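Local coordinates for protein putative thioesterase yhdA (Lactococcus lactis subsp. lactis, PDB 3GEK) that is probably a thioesterase of the PaaI family, perhaps acting on 1,4-dihydroxy-2-naphthoyl-CoA, although its function has not been established, at residues 3-8 with 34-40; 90-96 with 112-118. The protein carries 7 engineered substitutions. All coordinates share one frame; numbering follows the deposited sequence.

Interaction 1: 3-8 with 34-40; sequences MIDQLN and MILSDFH
Q6 and L7 clasp the F39 ring where the short N-terminal helix of this hot-dog subunit packs on the turn after strand 28-35, at the interface with a second subunit. Q6 CB sits over one face of the ring, near its rim, in a CH-pi contact 3.9 Å from the F39 centroid. Its extended chain then crosses the ring at about a right angle, bringing NE2 to 3.4 Å from F39 CE1 with the amide turned 39° from the ring plane. L7 comes in at the edge, its CD1 3.5 Å from F39 CE2. F39 reaches both because its CG lies anti to the backbone N (chi1 176°). An alanine here is likely to leave Q6 CB without the ring face under it and L7 CD1 without its edge partner, opening a gap between helix and turn. Beyond the ring, L7 CG touches SE of selenomethionine M34 at 4.1 Å. I35 N hydrogen-bonds to N8 O (3.2 Å, 161°), while the N8 amide crosses I35, with ND2 3.4 Å from I35 CB; a water accepts from N8 ND2 and donates to I35 O, tying the two together. Q6 NE2 bonds to Q6 OE1 of the second subunit, whose Q6 also packs on F39. Within the subunit, helix 49-68 lies against this contact through A54 on M3, I58 on L7 and L55 on M34.

Interaction 2: 90-96 with 112-118; sequences EGFVNAR and KITDENE. Engineered in segment 90-96: R96 (natural residue Cys).
R96, an engineered residue (cysteine in the natural protein), meets E118 end-on, one nitrogen to each carboxylate oxygen. NH1 lies 2.9 Å from E118 OE1 and NH2 3.2 Å from E118 OE2, both oxygens being met on their syn sides. The two planes are nevertheless 41° apart, so this salt bridge is twisted rather than flat. R96 is extended from CG to NE and runs past T114, whose CG2 approaches NH1 at 3.5 Å, while N94 CB lies over one guanidinium face. T114 CG2 also fits against the N94 amide, 3.3 Å from OD1. At the other end, F92 and E116 cross obliquely: E116 CB lies over a face of the F92 ring, 3.6 Å from CZ. A bend at chi2 (-82°) turns the E116 carboxylate back to the F92 backbone, where F92 N donates to OE2 at 3.2 Å in a nearly straight bond that arrives from above the carboxylate plane. E116 OE1 has a salt bridge to K87, which probably eases the closeness of this carboxylate to F92 O. On the other face of the sheet, I113 packs against V93 and A95, with L55 of helix 49-68 touching the latter two. Backbone hydrogen bonds in both directions pair N94 with T114 and R96 with K112, the N94 N to T114 O bond measuring 2.8 Å. This is the antiparallel ladder of hairpin 92-102/106-115 in the hot-dog sheet; an Asx turn at D115, within a type I turn, leads the chain toward strand 120-131.

In the fold
Interactions 1 and 2 lie about 13 Å apart between centres and meet along the same antiparallel sheet, because strands 28-35 and 92-102 are neighbours in it. Probable backbone hydrogen bonds join them: M34 N to V93 O and L36 N to G91 O, each 2.9 Å. Packing continues at this seam, with F92 CB 3.4 Å from M34 O. L55 of helix 49-68, the long helix of the hot-dog fold, touches both M34 of interaction 1 and V93 and A95 of interaction 2. Interaction 1 reaches the second subunit, and active sites of hot-dog thioesterases commonly form near such subunit interfaces; neither contact includes a bound ligand, and any part in an active site remains open.

Interaction 1: 3-8 with 34-40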
loop_
_atom_site.group_PDB
_atom_site.type_symbol
_atom_site.label_atom_id
_atom_site.label_comp_id
_atom_site.label_asym_id
_atom_site.label_seq_id
_atom_site.Cartn_x
_atom_site.Cartn_y
_atom_site.Cartn_z
HETATM N N MSE A 3 -6.667 10.939 -21.841
HETATM C CA MSE A 3 -6.361 9.592 -21.352
HETATM C C MSE A 3 -7.602 8.858 -20.851
HETATM O O MSE A 3 -7.822 7.701 -21.207
HETATM C CB MSE A 3 -5.306 9.642 -20.245
HETATM C CG MSE A 3 -4.686 8.294 -19.906
HETATM SE SE MSE A 3 -3.464 8.410 -18.383
HETATM C CE MSE A 3 -4.748 8.163 -16.951
ATOM N N ILE A 4 -8.393 9.536 -20.041
ATOM C CA ILE A 4 -9.626 8.978 -19.470
ATOM C C ILE A 4 -10.536 8.371 -20.545
ATOM O O ILE A 4 -10.954 7.218 -20.427
ATOM C CB ILE A 4 -10.396 10.028 -18.606
ATOM C CG1 ILE A 4 -9.530 10.487 -17.425
ATOM C CG2 ILE A 4 -11.731 9.461 -18.108
ATOM C CD1 ILE A 4 -10.109 11.650 -16.626
ATOM N N ASP A 5 -10.813 9.140 -21.595
ATOM C CA ASP A 5 -11.701 8.691 -22.662
ATOM C C ASP A 5 -11.067 7.582 -23.497
ATOM O O ASP A 5 -11.748 6.640 -23.905
ATOM C CB ASP A 5 -12.121 9.865 -23.560
ATOM C CG ASP A 5 -12.851 10.965 -22.799
ATOM O OD1 ASP A 5 -13.525 10.670 -21.786
ATOM O OD2 ASP A 5 -12.749 12.137 -23.225
ATOM N N GLN A 6 -9.761 7.689 -23.736
ATOM C CA GLN A 6 -9.040 6.684 -24.526
ATOM C C GLN A 6 -8.945 5.328 -23.823
ATOM O O GLN A 6 -8.797 4.297 -24.475
ATOM C CB GLN A 6 -7.651 7.189 -24.920
ATOM C CG GLN A 6 -7.679 8.269 -25.988
ATOM C CD GLN A 6 -6.306 8.580 -26.543
ATOM O OE1 GLN A 6 -5.817 9.701 -26.416
ATOM N NE2 GLN A 6 -5.677 7.588 -27.162
ATOM N N LEU A 7 -9.053 5.341 -22.496
ATOM C CA LEU A 7 -9.111 4.114 -21.703
ATOM C C LEU A 7 -10.307 3.233 -22.084
ATOM O O LEU A 7 -10.272 2.022 -21.885
ATOM C CB LEU A 7 -9.141 4.446 -20.208
ATOM C CG LEU A 7 -7.924 4.265 -19.282
ATOM C CD1 LEU A 7 -6.626 3.818 -19.966
ATOM C CD2 LEU A 7 -7.697 5.520 -18.455
ATOM N N ASN A 8 -11.347 3.847 -22.652
ATOM C CA ASN A 8 -12.555 3.131 -23.079
ATOM C C ASN A 8 -13.217 2.374 -21.917
ATOM O O ASN A 8 -13.395 1.155 -21.966
ATOM C CB ASN A 8 -12.241 2.193 -24.261
ATOM C CG ASN A 8 -13.475 1.829 -25.080
ATOM O OD1 ASN A 8 -14.588 2.282 -24.809
ATOM N ND2 ASN A 8 -13.271 1.004 -26.096
HETATM N N MSE A 34 -13.443 -2.372 -19.108
HETATM C CA MSE A 34 -12.525 -1.609 -19.934
HETATM C C MSE A 34 -12.164 -2.418 -21.173
HETATM O O MSE A 34 -11.578 -3.494 -21.067
HETATM C CB MSE A 34 -11.269 -1.220 -19.153
HETATM C CG MSE A 34 -10.250 -0.455 -19.987
HETATM SE SE MSE A 34 -8.839 0.315 -18.898
HETATM C CE MSE A 34 -7.836 -1.330 -18.517
ATOM N N ILE A 35 -12.519 -1.893 -22.328
ATOM C CA ILE A 35 -12.272 -2.563 -23.602
ATOM C C ILE A 35 -10.853 -2.278 -24.092
ATOM O O ILE A 35 -10.485 -1.124 -24.308
ATOM C CB ILE A 35 -13.289 -2.134 -24.677
ATOM C CG1 ILE A 35 -14.714 -2.155 -24.106
ATOM C CG2 ILE A 35 -13.153 -3.014 -25.927
ATOM C CD1 ILE A 35 -15.751 -1.499 -25.011
ATOM N N LEU A 36 -10.079 -3.342 -24.284
ATOM C CA LEU A 36 -8.644 -3.224 -24.563
ATOM C C LEU A 36 -8.295 -3.117 -26.044
ATOM O O LEU A 36 -8.900 -3.774 -26.894
ATOM C CB LEU A 36 -7.865 -4.384 -23.912
ATOM C CG LEU A 36 -8.123 -4.627 -22.414
ATOM C CD1 LEU A 36 -7.426 -5.888 -21.924
ATOM C CD2 LEU A 36 -7.702 -3.433 -21.584
ATOM N N SER A 37 -7.316 -2.260 -26.324
ATOM C CA SER A 37 -6.629 -2.186 -27.614
ATOM C C SER A 37 -5.135 -2.066 -27.331
ATOM O O SER A 37 -4.710 -2.236 -26.186
ATOM C CB SER A 37 -7.102 -0.971 -28.411
ATOM O OG SER A 37 -6.650 0.233 -27.812
ATOM N N ASP A 38 -4.351 -1.755 -28.365
ATOM C CA ASP A 38 -2.906 -1.537 -28.238
ATOM C C ASP A 38 -2.574 -0.362 -27.325
ATOM O O ASP A 38 -1.489 -0.304 -26.749
ATOM C CB ASP A 38 -2.263 -1.315 -29.611
ATOM C CG ASP A 38 -2.729 -0.023 -30.283
ATOM O OD1 ASP A 38 -1.876 0.873 -30.498
ATOM O OD2 ASP A 38 -3.940 0.097 -30.595
ATOM N N PHE A 39 -3.516 0.572 -27.206
ATOM C CA PHE A 39 -3.398 1.701 -26.291
ATOM C C PHE A 39 -3.013 1.227 -24.891
ATOM O O PHE A 39 -2.209 1.867 -24.218
ATOM C CB PHE A 39 -4.717 2.494 -26.246
ATOM C CG PHE A 39 -4.718 3.628 -25.250
ATOM C CD1 PHE A 39 -4.131 4.850 -25.562
ATOM C CD2 PHE A 39 -5.309 3.472 -24.005
ATOM C CE1 PHE A 39 -4.131 5.902 -24.645
ATOM C CE2 PHE A 39 -5.315 4.516 -23.083
ATOM C CZ PHE A 39 -4.720 5.734 -23.403
ATOM N N HIS A 40 -3.574 0.091 -24.480
ATOM C CA HIS A 40 -3.408 -0.428 -23.123
ATOM C C HIS A 40 -2.202 -1.368 -22.963
ATOM O O HIS A 40 -1.945 -1.866 -21.867
ATOM C CB HIS A 40 -4.687 -1.151 -22.669
ATOM C CG HIS A 40 -5.953 -0.414 -22.979
ATOM N ND1 HIS A 40 -6.712 0.200 -22.008
ATOM C CD2 HIS A 40 -6.602 -0.207 -24.150
ATOM C CE1 HIS A 40 -7.772 0.755 -22.565
ATOM N NE2 HIS A 40 -7.727 0.528 -23.865
HETATM O O HOH W 1 -10.565 -0.095 -26.810
#

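Interaction 2: 90-96 with 112-118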
loop_
_atom_site.group_PDB
_atom_site.type_symbol
_atom_site.label_atom_id
_atom_site.label_comp_id
_atom_site.label_asym_id
_atom_site.label_seq_id
_atom_site.Cartn_x
_atom_site.Cartn_y
_atom_site.Cartn_z
ATOM N N GLU A 90 -6.001 -7.901 -24.918
ATOM C CA GLU A 90 -7.078 -8.129 -25.885
ATOM C C GLU A 90 -8.390 -8.384 -25.137
ATOM O O GLU A 90 -8.377 -8.755 -23.963
ATOM C CB GLU A 90 -6.755 -9.323 -26.797
ATOM C CG GLU A 90 -6.564 -10.645 -26.045
ATOM C CD GLU A 90 -6.175 -11.813 -26.938
ATOM O OE1 GLU A 90 -6.114 -11.662 -28.187
ATOM O OE2 GLU A 90 -5.924 -12.900 -26.372
ATOM N N GLY A 91 -9.516 -8.201 -25.821
ATOM C CA GLY A 91 -10.827 -8.370 -25.199
ATOM C C GLY A 91 -11.116 -7.258 -24.204
ATOM O O GLY A 91 -11.018 -6.081 -24.541
ATOM N N PHE A 92 -11.450 -7.636 -22.972
ATOM C CA PHE A 92 -11.798 -6.667 -21.925
ATOM C C PHE A 92 -11.522 -7.196 -20.522
ATOM O O PHE A 92 -11.393 -8.408 -20.317
ATOM C CB PHE A 92 -13.276 -6.259 -22.036
ATOM C CG PHE A 92 -14.242 -7.365 -21.697
ATOM C CD1 PHE A 92 -14.668 -8.263 -22.675
ATOM C CD2 PHE A 92 -14.722 -7.513 -20.400
ATOM C CE1 PHE A 92 -15.554 -9.290 -22.365
ATOM C CE2 PHE A 92 -15.610 -8.542 -20.079
ATOM C CZ PHE A 92 -16.030 -9.426 -21.063
ATOM N N VAL A 93 -11.437 -6.269 -19.570
ATOM C CA VAL A 93 -11.396 -6.587 -18.145
ATOM C C VAL A 93 -12.575 -5.940 -17.402
ATOM O O VAL A 93 -13.131 -4.931 -17.852
ATOM C CB VAL A 93 -10.073 -6.127 -17.469
ATOM C CG1 VAL A 93 -8.873 -6.930 -17.994
ATOM C CG2 VAL A 93 -9.860 -4.617 -17.630
ATOM N N ASN A 94 -12.937 -6.524 -16.263
ATOM C CA ASN A 94 -13.922 -5.945 -15.362
ATOM C C ASN A 94 -13.236 -5.247 -14.207
ATOM O O ASN A 94 -12.218 -5.720 -13.711
ATOM C CB ASN A 94 -14.839 -7.028 -14.795
ATOM C CG ASN A 94 -15.493 -7.849 -15.862
ATOM O OD1 ASN A 94 -15.086 -8.982 -16.130
ATOM N ND2 ASN A 94 -16.513 -7.286 -16.493
ATOM N N ALA A 95 -13.785 -4.111 -13.794
ATOM C CA ALA A 95 -13.380 -3.474 -12.549
ATOM C C ALA A 95 -14.614 -3.376 -11.665
ATOM O O ALA A 95 -15.617 -2.765 -12.049
ATOM C CB ALA A 95 -12.779 -2.100 -12.805
ATOM N N ARG A 96 -14.548 -4.015 -10.500
ATOM C CA ARG A 96 -15.675 -4.041 -9.568
ATOM C C ARG A 96 -15.194 -3.539 -8.225
ATOM O O ARG A 96 -14.113 -3.925 -7.758
ATOM C CB ARG A 96 -16.248 -5.454 -9.422
ATOM C CG ARG A 96 -16.803 -6.041 -10.708
ATOM C CD ARG A 96 -17.570 -7.314 -10.419
ATOM N NE ARG A 96 -18.136 -7.915 -11.624
ATOM C CZ ARG A 96 -17.520 -8.823 -12.378
ATOM N NH1 ARG A 96 -16.302 -9.244 -12.066
ATOM N NH2 ARG A 96 -18.129 -9.312 -13.450
ATOM N N LYS A 112 -11.511 -5.055 -7.424
ATOM C CA LYS A 112 -10.958 -6.233 -8.065
ATOM C C LYS A 112 -11.001 -6.080 -9.582
ATOM O O LYS A 112 -12.052 -5.818 -10.163
ATOM C CB LYS A 112 -11.698 -7.496 -7.609
ATOM C CG LYS A 112 -11.519 -7.801 -6.121
ATOM C CD LYS A 112 -12.052 -9.180 -5.758
ATOM C CE LYS A 112 -12.199 -9.345 -4.248
ATOM N NZ LYS A 112 -13.236 -8.421 -3.678
ATOM N N ILE A 113 -9.840 -6.220 -10.214
ATOM C CA ILE A 113 -9.761 -6.225 -11.666
ATOM C C ILE A 113 -9.621 -7.658 -12.144
ATOM O O ILE A 113 -8.708 -8.383 -11.747
ATOM C CB ILE A 113 -8.634 -5.310 -12.189
ATOM C CG1 ILE A 113 -8.960 -3.852 -11.808
ATOM C CG2 ILE A 113 -8.454 -5.465 -13.716
ATOM C CD1 ILE A 113 -7.805 -2.934 -11.872
ATOM N N THR A 114 -10.550 -8.047 -13.006
ATOM C CA THR A 114 -10.772 -9.430 -13.344
ATOM C C THR A 114 -10.861 -9.555 -14.870
ATOM O O THR A 114 -11.285 -8.618 -15.544
ATOM C CB THR A 114 -12.065 -9.906 -12.628
ATOM O OG1 THR A 114 -11.849 -11.163 -11.983
ATOM C CG2 THR A 114 -13.242 -9.988 -13.568
ATOM N N ASP A 115 -10.442 -10.690 -15.424
ATOM C CA ASP A 115 -10.585 -10.883 -16.865
ATOM C C ASP A 115 -11.980 -11.419 -17.209
ATOM O O ASP A 115 -12.817 -11.592 -16.325
ATOM C CB ASP A 115 -9.440 -11.726 -17.459
ATOM C CG ASP A 115 -9.502 -13.201 -17.071
ATOM O OD1 ASP A 115 -10.504 -13.664 -16.484
ATOM O OD2 ASP A 115 -8.522 -13.909 -17.378
ATOM N N GLU A 116 -12.227 -11.666 -18.492
ATOM C CA GLU A 116 -13.539 -12.125 -18.950
ATOM C C GLU A 116 -13.948 -13.506 -18.401
ATOM O O GLU A 116 -15.120 -13.891 -18.479
ATOM C CB GLU A 116 -13.650 -12.068 -20.487
ATOM C CG GLU A 116 -12.433 -12.549 -21.278
ATOM C CD GLU A 116 -11.349 -11.485 -21.415
ATOM O OE1 GLU A 116 -10.536 -11.351 -20.483
ATOM O OE2 GLU A 116 -11.295 -10.795 -22.460
ATOM N N ASN A 117 -12.985 -14.233 -17.832
ATOM C CA ASN A 117 -13.245 -15.530 -17.209
ATOM C C ASN A 117 -13.308 -15.436 -15.684
ATOM O O ASN A 117 -13.311 -16.457 -14.993
ATOM C CB ASN A 117 -12.182 -16.552 -17.628
ATOM C CG ASN A 117 -12.237 -16.884 -19.103
ATOM O OD1 ASN A 117 -13.248 -17.373 -19.613
ATOM N ND2 ASN A 117 -11.137 -16.624 -19.800
ATOM N N GLU A 118 -13.357 -14.205 -15.176
ATOM C CA GLU A 118 -13.414 -13.907 -13.737
ATOM C C GLU A 118 -12.133 -14.244 -12.962
ATOM O O GLU A 118 -12.135 -14.251 -11.728
ATOM C CB GLU A 118 -14.656 -14.522 -13.059
ATOM C CG GLU A 118 -16.007 -14.133 -13.683
ATOM C CD GLU A 118 -16.274 -12.628 -13.690
ATOM O OE1 GLU A 118 -15.612 -11.887 -12.935
ATOM O OE2 GLU A 118 -17.160 -12.189 -14.458
HETATM O O HOH W 2 -16.406 -11.297 -17.231
HETATM O O HOH W 3 -13.937 -7.722 -10.940
#